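Local coordinates for protein yahD a copper inducible hydrolase (Lactococcus lactis subsp. lactis, PDB 3OG9) that probably acts as a hydrolase of the alpha/beta type, is induced by copper, and binds D-malate in its pocket, at residues A132-Q137 / F153-P158. Numbering follows the deposited sequence.
Sequences AFHGMQ and FLSYAP
Ser-155 OG accepts a hydrogen bond from His-134 N at 2.9 Å, bent to 148° at the hydrogen. The same oxygen sits over the centre of one face of the His-134 imidazole, 3.6 Å above its plane, and at the edge of the Phe-133 ring. A chi1 of 69° puts OG between its own backbone N and carbonyl carbon, where it meets His-134 N. Ala-132 N donates to Phe-153 O at 2.8 Å, and Ser-155 N returns a bond to Ala-132 O. This is parallel pairing of neighbouring strands in the central sheet of an alpha/beta hydrolase fold. Ala-132 CB meets Leu-154 CD2 at 3.6 Å. Phe-133 CE1 touches Phe-153 CE2, the ring planes 69° apart, beside helix 195-208. After Phe-133 the first chain segment leaves the sheet, and waters take over the bridging. One water joins Ala-132 O, Gly-135 N and Ser-155 O; another links His-134 ND1 to Ala-157 N. Glu-197 OE1 bonds His-134 NE2, and its OE2 bonds Ser-155 OG. With His-134 replaced by an alanine, Glu-197 is likely to lose its imidazole partner and the Ser-155 hydroxyl the ring beside it. Further along, Asn-114 holds Met-136 N, and Met-136 touches the bound D-malate.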
# COMPACT_ATOMS: atom_id res chain seq x y z
N ALA A 132 3.19 3.62 -3.09
CA ALA A 132 1.82 3.95 -2.61
C ALA A 132 1.20 4.98 -3.52
O ALA A 132 1.63 6.13 -3.51
CB ALA A 132 1.88 4.52 -1.19
N PHE A 133 0.20 4.59 -4.31
CA PHE A 133 -0.52 5.56 -5.15
C PHE A 133 -1.69 6.16 -4.42
O PHE A 133 -2.59 5.44 -3.98
CB PHE A 133 -1.00 4.92 -6.45
CG PHE A 133 0.12 4.34 -7.30
CD1 PHE A 133 1.04 5.16 -7.94
CD2 PHE A 133 0.22 2.95 -7.49
CE1 PHE A 133 2.08 4.60 -8.75
CE2 PHE A 133 1.25 2.39 -8.29
CZ PHE A 133 2.17 3.20 -8.92
N HIS A 134 -1.65 7.48 -4.27
CA HIS A 134 -2.71 8.25 -3.60
C HIS A 134 -3.02 7.76 -2.19
O HIS A 134 -4.20 7.60 -1.80
CB HIS A 134 -3.95 8.33 -4.50
CG HIS A 134 -3.62 8.95 -5.82
ND1 HIS A 134 -3.28 10.28 -5.93
CD2 HIS A 134 -3.43 8.40 -7.04
CE1 HIS A 134 -2.93 10.53 -7.18
NE2 HIS A 134 -3.01 9.41 -7.87
N GLY A 135 -1.94 7.58 -1.42
CA GLY A 135 -2.02 7.19 -0.03
C GLY A 135 -2.16 8.40 0.90
O GLY A 135 -2.02 9.58 0.50
N MET A 136 -2.40 8.09 2.18
CA MET A 136 -2.60 9.10 3.19
C MET A 136 -2.28 8.54 4.56
O MET A 136 -2.14 7.33 4.72
CB MET A 136 -4.06 9.56 3.17
CG MET A 136 -5.08 8.49 3.65
SD MET A 136 -6.76 8.96 3.16
CE MET A 136 -6.85 10.56 3.88
N GLN A 137 -2.18 9.44 5.55
CA GLN A 137 -2.07 9.00 6.94
C GLN A 137 -3.46 8.56 7.48
O GLN A 137 -4.42 9.31 7.39
CB GLN A 137 -1.49 10.15 7.78
CG GLN A 137 -1.24 9.75 9.21
CD GLN A 137 -0.99 10.91 10.11
OE1 GLN A 137 -1.87 11.76 10.32
NE2 GLN A 137 0.22 10.96 10.67
N PHE A 153 8.02 5.19 -2.62
CA PHE A 153 7.47 6.07 -3.68
C PHE A 153 6.02 6.42 -3.31
O PHE A 153 5.26 5.51 -2.94
CB PHE A 153 7.44 5.28 -5.01
CG PHE A 153 6.83 6.06 -6.19
CD1 PHE A 153 7.65 6.74 -7.08
CD2 PHE A 153 5.47 6.05 -6.41
CE1 PHE A 153 7.09 7.44 -8.17
CE2 PHE A 153 4.87 6.75 -7.50
CZ PHE A 153 5.70 7.46 -8.36
N LEU A 154 5.67 7.72 -3.36
CA LEU A 154 4.33 8.19 -3.05
C LEU A 154 3.84 9.09 -4.14
O LEU A 154 4.59 9.98 -4.60
CB LEU A 154 4.30 9.03 -1.75
CG LEU A 154 4.85 8.40 -0.48
CD1 LEU A 154 4.94 9.45 0.65
CD2 LEU A 154 4.01 7.21 -0.02
N SER A 155 2.59 8.92 -4.53
CA SER A 155 1.98 9.93 -5.42
C SER A 155 0.96 10.76 -4.64
O SER A 155 0.39 10.27 -3.67
CB SER A 155 1.30 9.29 -6.61
OG SER A 155 0.15 8.57 -6.22
N TYR A 156 0.71 11.98 -5.13
CA TYR A 156 -0.26 12.86 -4.54
C TYR A 156 -0.81 13.73 -5.68
O TYR A 156 -0.07 14.06 -6.61
CB TYR A 156 0.48 13.71 -3.49
CG TYR A 156 -0.29 14.87 -2.97
CD1 TYR A 156 -1.35 14.69 -2.07
CD2 TYR A 156 0.03 16.17 -3.39
CE1 TYR A 156 -2.09 15.79 -1.60
CE2 TYR A 156 -0.69 17.27 -2.91
CZ TYR A 156 -1.73 17.07 -2.02
OH TYR A 156 -2.46 18.17 -1.56
N ALA A 157 -2.10 14.08 -5.63
CA ALA A 157 -2.58 15.16 -6.52
C ALA A 157 -3.13 16.31 -5.68
O ALA A 157 -3.82 16.07 -4.71
CB ALA A 157 -3.66 14.63 -7.48
N PRO A 158 -2.88 17.58 -6.06
CA PRO A 158 -3.37 18.66 -5.20
C PRO A 158 -4.88 18.92 -5.43
O PRO A 158 -5.49 19.70 -4.68
CB PRO A 158 -2.50 19.86 -5.59
CG PRO A 158 -2.10 19.60 -7.03
CD PRO A 158 -2.37 18.13 -7.34
O HOH W 1 0.82 8.26 -1.78
O HOH W 2 -3.56 12.06 -3.74
O HOH W 3 -1.82 11.14 -1.82